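Local coordinates for mandelate racemase/muconate lactonizing enzyme family protein (Sulfitobacter sp. NAS-14.1, PDB 3T4W) that is probably a lyase of the enolase superfamily, related to mandelate racemase and muconate lactonizing enzyme, whose exact substrate is not established, at residues L28-T33 and Y44-K49; Y154-H159 and A171-L176; N245-Y250 and V274-A279. All coordinates share one frame; numbering follows the deposited sequence.

Contact 1: residues L28-T33 and Y44-K49; sequences LEVIVT and YWILVK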
ATOM      1  N   LEU A  28      29.839 -40.492  11.439  1.00 17.85           N
ATOM      2  CA  LEU A  28      29.779 -39.124  11.922  1.00 15.70           C
ATOM      3  C   LEU A  28      30.582 -38.981  13.197  1.00 14.85           C
ATOM      4  O   LEU A  28      30.379 -39.727  14.156  1.00 16.76           O
ATOM      5  CB  LEU A  28      28.333 -38.705  12.185  1.00 16.78           C
ATOM      6  CG  LEU A  28      28.183 -37.669  13.305  1.00 15.21           C
ATOM      7  CD1 LEU A  28      28.429 -36.269  12.776  1.00 13.62           C
ATOM      8  CD2 LEU A  28      26.816 -37.770  13.963  1.00 16.14           C
ATOM      9  N   GLU A  29      31.503 -38.025  13.198  1.00 15.92           N
ATOM     10  CA  GLU A  29      32.201 -37.626  14.416  1.00 18.08           C
ATOM     11  C   GLU A  29      31.955 -36.152  14.703  1.00 16.76           C
ATOM     12  O   GLU A  29      32.023 -35.311  13.801  1.00 17.63           O
ATOM     13  CB  GLU A  29      33.702 -37.900  14.314  1.00 16.67           C
ATOM     14  CG  GLU A  29      34.110 -39.279  14.807  1.00 19.04           C
ATOM     15  CD  GLU A  29      35.558 -39.599  14.489  1.00 28.31           C
ATOM     16  OE1 GLU A  29      36.417 -38.714  14.678  1.00 30.41           O
ATOM     17  OE2 GLU A  29      35.840 -40.734  14.046  1.00 34.62           O
ATOM     18  N   VAL A  30      31.652 -35.847  15.959  1.00 16.07           N
ATOM     19  CA  VAL A  30      31.482 -34.468  16.393  1.00 15.93           C
ATOM     20  C   VAL A  30      32.681 -34.073  17.234  1.00 17.30           C
ATOM     21  O   VAL A  30      33.108 -34.825  18.110  1.00 20.21           O
ATOM     22  CB  VAL A  30      30.195 -34.283  17.228  1.00 15.41           C
ATOM     23  CG1 VAL A  30      30.204 -32.932  17.925  1.00 14.72           C
ATOM     24  CG2 VAL A  30      28.969 -34.418  16.347  1.00 12.67           C
ATOM     25  N   ILE A  31      33.238 -32.901  16.967  1.00 14.72           N
ATOM     26  CA  ILE A  31      34.380 -32.448  17.744  1.00 16.07           C
ATOM     27  C   ILE A  31      34.200 -30.998  18.152  1.00 19.14           C
ATOM     28  O   ILE A  31      34.099 -30.114  17.302  1.00 16.92           O
ATOM     29  CB  ILE A  31      35.689 -32.565  16.957  1.00 15.34           C
ATOM     30  CG1 ILE A  31      35.956 -34.017  16.552  1.00 15.17           C
ATOM     31  CG2 ILE A  31      36.846 -31.997  17.767  1.00 16.26           C
ATOM     32  CD1 ILE A  31      37.102 -34.156  15.555  1.00 14.89           C
ATOM     33  N   VAL A  32      34.159 -30.764  19.459  1.00 17.89           N
ATOM     34  CA  VAL A  32      34.081 -29.414  19.990  1.00 17.31           C
ATOM     35  C   VAL A  32      35.465 -28.932  20.425  1.00 15.89           C
ATOM     36  O   VAL A  32      36.076 -29.487  21.335  1.00 16.59           O
ATOM     37  CB  VAL A  32      33.101 -29.341  21.166  1.00 15.42           C
ATOM     38  CG1 VAL A  32      33.117 -27.955  21.785  1.00 14.92           C
ATOM     39  CG2 VAL A  32      31.706 -29.722  20.704  1.00 14.92           C
ATOM     40  N   THR A  33      35.963 -27.901  19.756  1.00 15.99           N
ATOM     41  CA  THR A  33      37.286 -27.380  20.053  1.00 16.77           C
ATOM     42  C   THR A  33      37.171 -25.950  20.552  1.00 16.22           C
ATOM     43  O   THR A  33      36.265 -25.223  20.161  1.00 16.59           O
ATOM     44  CB  THR A  33      38.195 -27.443  18.815  1.00 16.85           C
ATOM     45  OG1 THR A  33      39.568 -27.429  19.223  1.00 14.80           O
ATOM     46  CG2 THR A  33      37.919 -26.269  17.886  1.00 15.69           C
ATOM     47  N   TYR A  44      33.895 -21.698  21.553  1.00 17.61           N
ATOM     48  CA  TYR A  44      34.079 -23.016  20.957  1.00 18.71           C
ATOM     49  C   TYR A  44      33.561 -23.085  19.529  1.00 17.35           C
ATOM     50  O   TYR A  44      32.629 -22.372  19.167  1.00 19.45           O
ATOM     51  CB  TYR A  44      33.430 -24.108  21.824  1.00 15.35           C
ATOM     52  CG  TYR A  44      31.979 -23.864  22.137  1.00 16.76           C
ATOM     53  CD1 TYR A  44      30.985 -24.221  21.235  1.00 18.34           C
ATOM     54  CD2 TYR A  44      31.594 -23.277  23.336  1.00 18.91           C
ATOM     55  CE1 TYR A  44      29.649 -24.003  21.513  1.00 15.88           C
ATOM     56  CE2 TYR A  44      30.259 -23.052  23.624  1.00 19.51           C
ATOM     57  CZ  TYR A  44      29.289 -23.418  22.704  1.00 20.76           C
ATOM     58  OH  TYR A  44      27.953 -23.201  22.976  1.00 20.65           O
ATOM     59  N   TRP A  45      34.188 -23.933  18.719  1.00 14.74           N
ATOM     60  CA  TRP A  45      33.689 -24.231  17.385  1.00 14.18           C
ATOM     61  C   TRP A  45      33.178 -25.667  17.339  1.00 16.83           C
ATOM     62  O   TRP A  45      33.848 -26.580  17.823  1.00 15.82           O
ATOM     63  CB  TRP A  45      34.787 -24.027  16.345  1.00 13.37           C
ATOM     64  CG  TRP A  45      35.409 -22.668  16.424  1.00 15.80           C
ATOM     65  CD1 TRP A  45      34.777 -21.495  16.744  1.00 14.16           C
ATOM     66  CD2 TRP A  45      36.779 -22.328  16.169  1.00 14.20           C
ATOM     67  NE1 TRP A  45      35.672 -20.455  16.711  1.00 14.39           N
ATOM     68  CE2 TRP A  45      36.906 -20.936  16.358  1.00 14.31           C
ATOM     69  CE3 TRP A  45      37.910 -23.067  15.798  1.00 13.36           C
ATOM     70  CZ2 TRP A  45      38.119 -20.267  16.193  1.00 14.45           C
ATOM     71  CZ3 TRP A  45      39.116 -22.401  15.638  1.00 15.19           C
ATOM     72  CH2 TRP A  45      39.210 -21.015  15.836  1.00 17.47           C
ATOM     73  N   ILE A  46      31.989 -25.869  16.779  1.00 13.78           N
ATOM     74  CA  ILE A  46      31.463 -27.222  16.610  1.00 12.75           C
ATOM     75  C   ILE A  46      31.782 -27.785  15.218  1.00 17.83           C
ATOM     76  O   ILE A  46      31.157 -27.411  14.214  1.00 14.92           O
ATOM     77  CB  ILE A  46      29.956 -27.288  16.876  1.00 14.00           C
ATOM     78  CG1 ILE A  46      29.649 -26.752  18.279  1.00 19.99           C
ATOM     79  CG2 ILE A  46      29.462 -28.717  16.759  1.00 12.22           C
ATOM     80  CD1 ILE A  46      28.203 -26.330  18.482  1.00 13.22           C
ATOM     81  N   LEU A  47      32.776 -28.672  15.164  1.00 14.93           N
ATOM     82  CA  LEU A  47      33.139 -29.343  13.922  1.00 15.82           C
ATOM     83  C   LEU A  47      32.435 -30.694  13.819  1.00 14.54           C
ATOM     84  O   LEU A  47      32.262 -31.401  14.816  1.00 12.79           O
ATOM     85  CB  LEU A  47      34.657 -29.543  13.827  1.00 14.02           C
ATOM     86  CG  LEU A  47      35.552 -28.352  14.184  1.00 15.54           C
ATOM     87  CD1 LEU A  47      36.999 -28.787  14.242  1.00 11.61           C
ATOM     88  CD2 LEU A  47      35.377 -27.190  13.207  1.00 12.97           C
ATOM     89  N   VAL A  48      32.018 -31.034  12.606  1.00 12.68           N
ATOM     90  CA  VAL A  48      31.538 -32.367  12.294  1.00 11.15           C
ATOM     91  C   VAL A  48      32.466 -32.940  11.239  1.00 14.55           C
ATOM     92  O   VAL A  48      32.878 -32.242  10.307  1.00 13.69           O
ATOM     93  CB  VAL A  48      30.085 -32.367  11.761  1.00 11.87           C
ATOM     94  CG1 VAL A  48      29.109 -31.941  12.848  1.00  9.91           C
ATOM     95  CG2 VAL A  48      29.950 -31.485  10.516  1.00 10.21           C
ATOM     96  N   LYS A  49      32.816 -34.208  11.395  1.00 15.94           N
ATOM     97  CA  LYS A  49      33.646 -34.879  10.412  1.00 13.17           C
ATOM     98  C   LYS A  49      32.854 -36.037   9.852  1.00 15.51           C
ATOM     99  O   LYS A  49      32.497 -36.958  10.582  1.00 16.25           O
ATOM    100  CB  LYS A  49      34.934 -35.382  11.055  1.00 13.74           C
ATOM    101  CG  LYS A  49      35.590 -36.521  10.308  1.00 15.18           C
ATOM    102  CD  LYS A  49      36.777 -37.053  11.079  1.00 15.44           C
ATOM    103  CE  LYS A  49      37.555 -38.051  10.249  1.00 17.29           C
ATOM    104  NZ  LYS A  49      38.771 -38.544  10.962  1.00 21.92           N
TER

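Contact 2: residues Y154-H159 and A171-L176; sequences YPLPHH and AAESAL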
ATOM      1  N   TYR A 154      40.722  -5.422  16.452  1.00 23.12           N
ATOM      2  CA  TYR A 154      41.186  -6.099  17.649  1.00 25.57           C
ATOM      3  C   TYR A 154      42.357  -5.331  18.242  1.00 22.38           C
ATOM      4  O   TYR A 154      43.087  -4.662  17.517  1.00 20.02           O
ATOM      5  CB  TYR A 154      41.605  -7.542  17.333  1.00 27.92           C
ATOM      6  CG  TYR A 154      40.475  -8.439  16.871  1.00 26.19           C
ATOM      7  CD1 TYR A 154      39.453  -8.810  17.742  1.00 25.90           C
ATOM      8  CD2 TYR A 154      40.437  -8.927  15.568  1.00 26.63           C
ATOM      9  CE1 TYR A 154      38.421  -9.630  17.322  1.00 26.20           C
ATOM     10  CE2 TYR A 154      39.410  -9.749  15.141  1.00 25.75           C
ATOM     11  CZ  TYR A 154      38.406 -10.095  16.021  1.00 25.52           C
ATOM     12  OH  TYR A 154      37.383 -10.908  15.600  1.00 29.32           O
ATOM     13  N   PRO A 155      42.543  -5.436  19.566  1.00 25.04           N
ATOM     14  CA  PRO A 155      43.644  -4.759  20.260  1.00 24.09           C
ATOM     15  C   PRO A 155      44.993  -5.135  19.666  1.00 21.95           C
ATOM     16  O   PRO A 155      45.193  -6.283  19.282  1.00 19.72           O
ATOM     17  CB  PRO A 155      43.554  -5.315  21.688  1.00 27.07           C
ATOM     18  CG  PRO A 155      42.169  -5.808  21.834  1.00 24.55           C
ATOM     19  CD  PRO A 155      41.742  -6.271  20.476  1.00 24.60           C
ATOM     20  N   LEU A 156      45.903  -4.174  19.593  1.00 28.03           N
ATOM     21  CA  LEU A 156      47.286  -4.450  19.230  1.00 28.65           C
ATOM     22  C   LEU A 156      48.027  -5.011  20.450  1.00 30.78           C
ATOM     23  O   LEU A 156      47.556  -4.878  21.579  1.00 34.52           O
ATOM     24  CB  LEU A 156      47.960  -3.175  18.721  1.00 27.41           C
ATOM     25  CG  LEU A 156      47.313  -2.538  17.488  1.00 25.34           C
ATOM     26  CD1 LEU A 156      47.980  -1.217  17.138  1.00 25.67           C
ATOM     27  CD2 LEU A 156      47.354  -3.485  16.297  1.00 24.63           C
ATOM     28  N   PRO A 157      49.185  -5.648  20.230  1.00 32.82           N
ATOM     29  CA  PRO A 157      49.934  -6.232  21.346  1.00 32.07           C
ATOM     30  C   PRO A 157      50.152  -5.239  22.483  1.00 37.59           C
ATOM     31  O   PRO A 157      50.027  -5.607  23.651  1.00 43.09           O
ATOM     32  CB  PRO A 157      51.275  -6.604  20.706  1.00 32.52           C
ATOM     33  CG  PRO A 157      50.929  -6.893  19.286  1.00 34.53           C
ATOM     34  CD  PRO A 157      49.827  -5.918  18.931  1.00 36.65           C
ATOM     35  N   HIS A 158      50.465  -3.992  22.148  1.00 35.68           N
ATOM     36  CA  HIS A 158      50.721  -2.985  23.171  1.00 34.65           C
ATOM     37  C   HIS A 158      49.436  -2.311  23.649  1.00 34.65           C
ATOM     38  O   HIS A 158      49.476  -1.198  24.177  1.00 43.04           O
ATOM     39  CB  HIS A 158      51.690  -1.926  22.651  1.00 33.56           C
ATOM     40  CG  HIS A 158      51.102  -1.044  21.594  1.00 39.48           C
ATOM     41  ND1 HIS A 158      51.147  -1.358  20.252  1.00 37.57           N
ATOM     42  CD2 HIS A 158      50.448   0.141  21.683  1.00 33.96           C
ATOM     43  CE1 HIS A 158      50.550  -0.404  19.560  1.00 38.01           C
ATOM     44  NE2 HIS A 158      50.116   0.517  20.403  1.00 39.12           N
ATOM     45  N   HIS A 159      48.301  -2.975  23.464  1.00 28.18           N
ATOM     46  CA  HIS A 159      47.029  -2.410  23.902  1.00 30.93           C
ATOM     47  C   HIS A 159      46.510  -3.017  25.205  1.00 33.48           C
ATOM     48  O   HIS A 159      46.496  -4.237  25.381  1.00 35.05           O
ATOM     49  CB  HIS A 159      45.963  -2.550  22.813  1.00 30.53           C
ATOM     50  CG  HIS A 159      45.991  -1.454  21.795  1.00 28.97           C
ATOM     51  ND1 HIS A 159      45.442  -1.593  20.538  1.00 24.30           N
ATOM     52  CD2 HIS A 159      46.511  -0.205  21.842  1.00 26.19           C
ATOM     53  CE1 HIS A 159      45.614  -0.473  19.858  1.00 25.31           C
ATOM     54  NE2 HIS A 159      46.264   0.384  20.629  1.00 26.33           N
ATOM     55  N   ALA A 171      41.345   2.105  18.935  1.00 16.85           N
ATOM     56  CA  ALA A 171      40.640   1.515  17.805  1.00 16.07           C
ATOM     57  C   ALA A 171      41.177   2.077  16.499  1.00 17.31           C
ATOM     58  O   ALA A 171      41.110   1.430  15.456  1.00 18.16           O
ATOM     59  CB  ALA A 171      39.152   1.782  17.913  1.00 15.18           C
ATOM     60  N   ALA A 172      41.699   3.294  16.558  1.00 15.69           N
ATOM     61  CA  ALA A 172      42.217   3.939  15.368  1.00 17.03           C
ATOM     62  C   ALA A 172      43.606   3.387  15.049  1.00 19.34           C
ATOM     63  O   ALA A 172      43.958   3.203  13.883  1.00 18.41           O
ATOM     64  CB  ALA A 172      42.248   5.454  15.538  1.00 14.07           C
ATOM     65  N   GLU A 173      44.394   3.115  16.083  1.00 15.56           N
ATOM     66  CA  GLU A 173      45.686   2.477  15.863  1.00 19.67           C
ATOM     67  C   GLU A 173      45.480   1.140  15.148  1.00 17.23           C
ATOM     68  O   GLU A 173      46.143   0.863  14.148  1.00 19.07           O
ATOM     69  CB  GLU A 173      46.456   2.293  17.175  1.00 22.54           C
ATOM     70  CG  GLU A 173      46.949   3.596  17.799  1.00 22.21           C
ATOM     71  CD  GLU A 173      47.352   3.441  19.266  1.00 28.84           C
ATOM     72  OE1 GLU A 173      47.681   2.311  19.690  1.00 30.57           O
ATOM     73  OE2 GLU A 173      47.339   4.457  19.996  1.00 29.58           O
ATOM     74  N   SER A 174      44.552   0.327  15.648  1.00 13.86           N
ATOM     75  CA  SER A 174      44.182  -0.919  14.971  1.00 17.55           C
ATOM     76  C   SER A 174      43.741  -0.660  13.538  1.00 17.21           C
ATOM     77  O   SER A 174      44.170  -1.352  12.618  1.00 14.97           O
ATOM     78  CB  SER A 174      43.061  -1.649  15.711  1.00 17.33           C
ATOM     79  OG  SER A 174      43.524  -2.211  16.921  1.00 22.42           O
ATOM     80  N   ALA A 175      42.872   0.328  13.351  1.00 14.99           N
ATOM     81  CA  ALA A 175      42.410   0.659  12.008  1.00 18.03           C
ATOM     82  C   ALA A 175      43.604   0.831  11.073  1.00 16.97           C
ATOM     83  O   ALA A 175      43.666   0.200  10.020  1.00 16.10           O
ATOM     84  CB  ALA A 175      41.536   1.904  12.020  1.00 15.83           C
ATOM     85  N   LEU A 176      44.559   1.664  11.485  1.00 17.42           N
ATOM     86  CA  LEU A 176      45.794   1.885  10.731  1.00 17.95           C
ATOM     87  C   LEU A 176      46.570   0.605  10.469  1.00 20.46           C
ATOM     88  O   LEU A 176      47.075   0.391   9.364  1.00 21.99           O
ATOM     89  CB  LEU A 176      46.693   2.880  11.464  1.00 20.47           C
ATOM     90  CG  LEU A 176      46.841   4.268  10.838  1.00 25.90           C
ATOM     91  CD1 LEU A 176      45.896   4.455   9.657  1.00 21.46           C
ATOM     92  CD2 LEU A 176      46.649   5.357  11.895  1.00 18.15           C
TER

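Contact 3: residues N245-Y250 and V274-A279; sequences NAIAPY and VPIPVA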
ATOM      1  N   ASN A 245      21.515   8.056  12.693  1.00 11.35           N
ATOM      2  CA  ASN A 245      21.606   9.422  12.210  1.00 13.29           C
ATOM      3  C   ASN A 245      22.806  10.166  12.784  1.00 13.54           C
ATOM      4  O   ASN A 245      23.275  11.148  12.200  1.00 13.84           O
ATOM      5  CB  ASN A 245      20.319  10.184  12.518  1.00 12.73           C
ATOM      6  CG  ASN A 245      19.199   9.825  11.576  1.00 15.76           C
ATOM      7  OD1 ASN A 245      19.417   9.626  10.376  1.00 15.81           O
ATOM      8  ND2 ASN A 245      17.985   9.741  12.112  1.00 12.73           N
ATOM      9  N   ALA A 246      23.289   9.704  13.931  1.00 11.25           N
ATOM     10  CA  ALA A 246      24.409  10.358  14.597  1.00 12.47           C
ATOM     11  C   ALA A 246      25.747   9.968  13.971  1.00 13.69           C
ATOM     12  O   ALA A 246      26.675  10.772  13.955  1.00 14.42           O
ATOM     13  CB  ALA A 246      24.403  10.063  16.092  1.00 10.67           C
ATOM     14  N   ILE A 247      25.841   8.748  13.444  1.00 11.90           N
ATOM     15  CA  ILE A 247      27.081   8.290  12.809  1.00 14.53           C
ATOM     16  C   ILE A 247      27.073   8.430  11.274  1.00 16.37           C
ATOM     17  O   ILE A 247      28.075   8.149  10.605  1.00 13.97           O
ATOM     18  CB  ILE A 247      27.404   6.840  13.180  1.00 14.85           C
ATOM     19  CG1 ILE A 247      26.325   5.906  12.627  1.00 15.70           C
ATOM     20  CG2 ILE A 247      27.563   6.693  14.696  1.00 13.04           C
ATOM     21  CD1 ILE A 247      26.457   4.486  13.098  1.00 16.86           C
ATOM     22  N   ALA A 248      25.951   8.875  10.719  1.00 17.51           N
ATOM     23  CA  ALA A 248      25.829   9.006   9.265  1.00 15.99           C
ATOM     24  C   ALA A 248      26.869   9.945   8.646  1.00 15.15           C
ATOM     25  O   ALA A 248      27.335   9.711   7.536  1.00 15.45           O
ATOM     26  CB  ALA A 248      24.424   9.437   8.885  1.00 13.79           C
ATOM     27  N   PRO A 249      27.227  11.023   9.356  1.00 15.94           N
ATOM     28  CA  PRO A 249      28.215  11.944   8.785  1.00 16.60           C
ATOM     29  C   PRO A 249      29.544  11.265   8.451  1.00 18.01           C
ATOM     30  O   PRO A 249      30.202  11.636   7.478  1.00 23.03           O
ATOM     31  CB  PRO A 249      28.410  12.981   9.902  1.00 17.76           C
ATOM     32  CG  PRO A 249      27.128  12.963  10.660  1.00 13.69           C
ATOM     33  CD  PRO A 249      26.658  11.532  10.619  1.00 14.18           C
ATOM     34  N   TYR A 250      29.937  10.278   9.243  1.00 16.03           N
ATOM     35  CA  TYR A 250      31.237   9.641   9.049  1.00 17.44           C
ATOM     36  C   TYR A 250      31.167   8.599   7.949  1.00 14.74           C
ATOM     37  O   TYR A 250      32.137   7.891   7.675  1.00 14.90           O
ATOM     38  CB  TYR A 250      31.782   9.113  10.385  1.00 12.67           C
ATOM     39  CG  TYR A 250      31.821  10.247  11.376  1.00 14.89           C
ATOM     40  CD1 TYR A 250      32.903  11.120  11.415  1.00 14.44           C
ATOM     41  CD2 TYR A 250      30.739  10.503  12.208  1.00 15.13           C
ATOM     42  CE1 TYR A 250      32.927  12.186  12.290  1.00 14.07           C
ATOM     43  CE2 TYR A 250      30.751  11.569  13.086  1.00 15.71           C
ATOM     44  CZ  TYR A 250      31.846  12.408  13.120  1.00 17.79           C
ATOM     45  OH  TYR A 250      31.857  13.473  13.992  1.00 24.27           O
ATOM     46  N   VAL A 274      17.241   6.170   8.100  1.00 10.75           N
ATOM     47  CA  VAL A 274      18.658   6.494   8.198  1.00 13.52           C
ATOM     48  C   VAL A 274      19.289   6.408   6.809  1.00 15.70           C
ATOM     49  O   VAL A 274      18.818   5.655   5.957  1.00 14.45           O
ATOM     50  CB  VAL A 274      19.411   5.527   9.167  1.00 16.45           C
ATOM     51  CG1 VAL A 274      18.674   5.398  10.507  1.00 11.61           C
ATOM     52  CG2 VAL A 274      19.611   4.152   8.528  1.00 12.19           C
ATOM     53  N   PRO A 275      20.349   7.189   6.566  1.00 15.07           N
ATOM     54  CA  PRO A 275      21.022   7.163   5.261  1.00 18.10           C
ATOM     55  C   PRO A 275      21.925   5.942   5.069  1.00 16.80           C
ATOM     56  O   PRO A 275      22.289   5.659   3.928  1.00 14.49           O
ATOM     57  CB  PRO A 275      21.887   8.431   5.278  1.00 15.44           C
ATOM     58  CG  PRO A 275      21.408   9.235   6.439  1.00 15.37           C
ATOM     59  CD  PRO A 275      20.879   8.248   7.430  1.00 15.23           C
ATOM     60  N   ILE A 276      22.281   5.240   6.147  1.00 13.07           N
ATOM     61  CA  ILE A 276      23.215   4.115   6.043  1.00 11.80           C
ATOM     62  C   ILE A 276      22.549   2.840   5.528  1.00 13.13           C
ATOM     63  O   ILE A 276      21.450   2.484   5.951  1.00 12.87           O
ATOM     64  CB  ILE A 276      23.914   3.790   7.396  1.00 14.02           C
ATOM     65  CG1 ILE A 276      24.332   5.061   8.125  1.00 13.78           C
ATOM     66  CG2 ILE A 276      25.107   2.857   7.206  1.00 13.97           C
ATOM     67  CD1 ILE A 276      23.461   5.348   9.318  1.00 18.58           C
ATOM     68  N   PRO A 277      23.221   2.143   4.602  1.00 13.75           N
ATOM     69  CA  PRO A 277      22.750   0.816   4.203  1.00 11.37           C
ATOM     70  C   PRO A 277      22.694  -0.102   5.421  1.00 13.92           C
ATOM     71  O   PRO A 277      23.629  -0.123   6.229  1.00 13.21           O
ATOM     72  CB  PRO A 277      23.839   0.335   3.240  1.00 15.21           C
ATOM     73  CG  PRO A 277      24.477   1.597   2.728  1.00 14.42           C
ATOM     74  CD  PRO A 277      24.437   2.548   3.877  1.00 13.20           C
ATOM     75  N   VAL A 278      21.607  -0.851   5.553  1.00 11.91           N
ATOM     76  CA  VAL A 278      21.471  -1.784   6.661  1.00 12.45           C
ATOM     77  C   VAL A 278      21.934  -3.208   6.305  1.00 11.41           C
ATOM     78  O   VAL A 278      21.564  -3.753   5.264  1.00 10.25           O
ATOM     79  CB  VAL A 278      20.028  -1.815   7.174  1.00 12.03           C
ATOM     80  CG1 VAL A 278      19.912  -2.753   8.359  1.00 11.20           C
ATOM     81  CG2 VAL A 278      19.582  -0.413   7.561  1.00 13.89           C
ATOM     82  N   ALA A 279      22.750  -3.794   7.178  1.00 11.21           N
ATOM     83  CA  ALA A 279      23.197  -5.177   7.029  1.00 10.96           C
ATOM     84  C   ALA A 279      22.659  -6.011   8.178  1.00 11.54           C
ATOM     85  O   ALA A 279      22.643  -5.562   9.325  1.00 12.52           O
ATOM     86  CB  ALA A 279      24.724  -5.258   6.977  1.00  9.59           C
TER

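Contact 1: residues L28-T33 and Y44-K49
Glu29 to Thr33 pair with Lys49 back to Trp45 as neighbouring antiparallel strands, their short axes 4.7 Å apart at an angle of 159°. Three hydrogen-bonded pairs, Glu29-Lys49, Ile31-Leu47 and Thr33-Trp45, carry six backbone bonds, among them Ile31 N to Leu47 O at 2.8 Å. Val30-Val48 and Val32-Ile46 are the non-hydrogen-bonded pairs between them, so residues alternate between two faces. On the face of Glu29, Ile31 and Thr33, the Lys49 chain is fully extended and runs alongside Glu29, pointing the same way; its CD lies 4.0 Å from Glu29 OE1. The charged ends stop short of a salt bridge, Glu29 OE1 lying 4.4 Å from Lys49 NZ; Glu29 instead forms one with Arg397 and Lys49 one with Glu393. Leu47 leans its CB on the carbonyl of Ile31, 3.6 Å from Ile31 O. At the far end Thr33 turns OG1 opposite its backbone N (chi1 -158°), where it bonds to the carbonyl oxygens of Ala396 and His399. That leaves CG2 between the N and carbonyl branches, crossing Trp45 obliquely and meeting the ring atom CE3 of Trp45 at 3.8 Å. On the other face Val32 CG1 touches Tyr44 CB at 3.9 Å, the two side chains side by side. Val30 reaches both Ile46 and Val48 with its two methyls, CG2 lying 4.3 Å from Val48 CG1. Helix 69-83 packs against this valine-rich face, while helix 393-398 meets the other at Ile31. With strand 57-62 bonded to the far edge of 45-52, the pair forms a beta hairpin in the three-stranded antiparallel sheet of the N-terminal capping domain, a hallmark of the enolase superfamily.

Contact 2: residues Y154-H159 and A171-L176
Loop residues Tyr154 to His159 pass beside one side of helical segment 171-176, Leu156 and Ser174 coming nearest with CA atoms 6.3 Å apart, and then fold back in a type I beta turn from Leu156 to His159. Ser174 OG donates to Tyr154 O at 2.6 Å, standing above that carbonyl's plane. The preceding residue, Glu173, has CG opposite the carbonyl carbon (chi1 -69°) and extends its chain beyond, which brings a single oxygen, OE1, to two imidazoles. His159 NE2 donates to Glu173 OE1 at 2.6 Å and His158 NE2 donates to the same OE1 at 3.1 Å, the two arriving from opposite faces of the carboxylate. Neither ring lies flat with it: the planes differ by 32° for His159 and 20° for His158. ND1 of His159 accepts from Leu156 N at 2.8 Å, the donor well out of the ring plane; with both ring nitrogens engaged, the ring's rotation is restrained. Leu156 CD1 rests 3.8 Å from Glu173 CB, against the base of that side chain. A phenylalanine in place of His159 would probably leave Glu173 with His158 as its one remaining histidine partner and Leu156 N without its acceptor. The loop joins strand 146-152 to helix 168-180; Trp40 stacks on Tyr154, Phe164 lies by His159, and helix 204-221 packs on the helix through Ala171, Ala175 and Leu176.

Contact 3: residues N245-Y250 and V274-A279
Asn245, Ile276 and Ala248 lose the most surface here: Asn245 packs on Pro275 and Val274, and Ala248 on Pro275 and Ile276. Asn245 places its side chain crosswise to the ring of Pro275, at about a right angle; CG lies opposite the carbonyl carbon (chi1 -77°), which brings OD1 to 3.6 Å from Pro275 CD and 3.9 Å from Val274 CA. Ala248 points its methyl at the opposing segment, where CB lies 3.9 Å from Pro275 CG and 4.2 Å from Ile276 CD1, so one small side chain touches two larger ones. Ile276 returns the contact through that same CD1, which also comes within 4.4 Å of Ile247 CG1. The backbones approach to 5.8 Å between the CA atoms of Asn245 and Val274. Asn245 also packs on Pro275 of one neighbouring subunit, and Pro275 on Asn245 of another, so the pairing within the chain is continued across subunits. In the barrel, the end of helix 237-247 is thus set against the connection from helix 264-273 into strand 278-280; Ile276 leans on Tyr255 of parallel strand 254-256, and helix 204-221 lies against Ala246 and Tyr250.

The three contacts follow one another along the chain without touching. Contact 1 belongs to the N-terminal capping domain, contacts 2 and 3 to the barrel domain; contacts 1 and 3 lie on opposite sides of the chain's centre, their centres about 39 Å apart. Contacts 1 and 2 approach to about 9 Å between nearest atoms, and Trp40, from the loop joining the strands of contact 1, reaches over to contact 2. In this superfamily the active site lies at the C-terminal ends of the barrel strands, under the cap. Contact 2, following strand 146-152, is on that side, whereas contact 3, leading into strand 278-280, is at the other end.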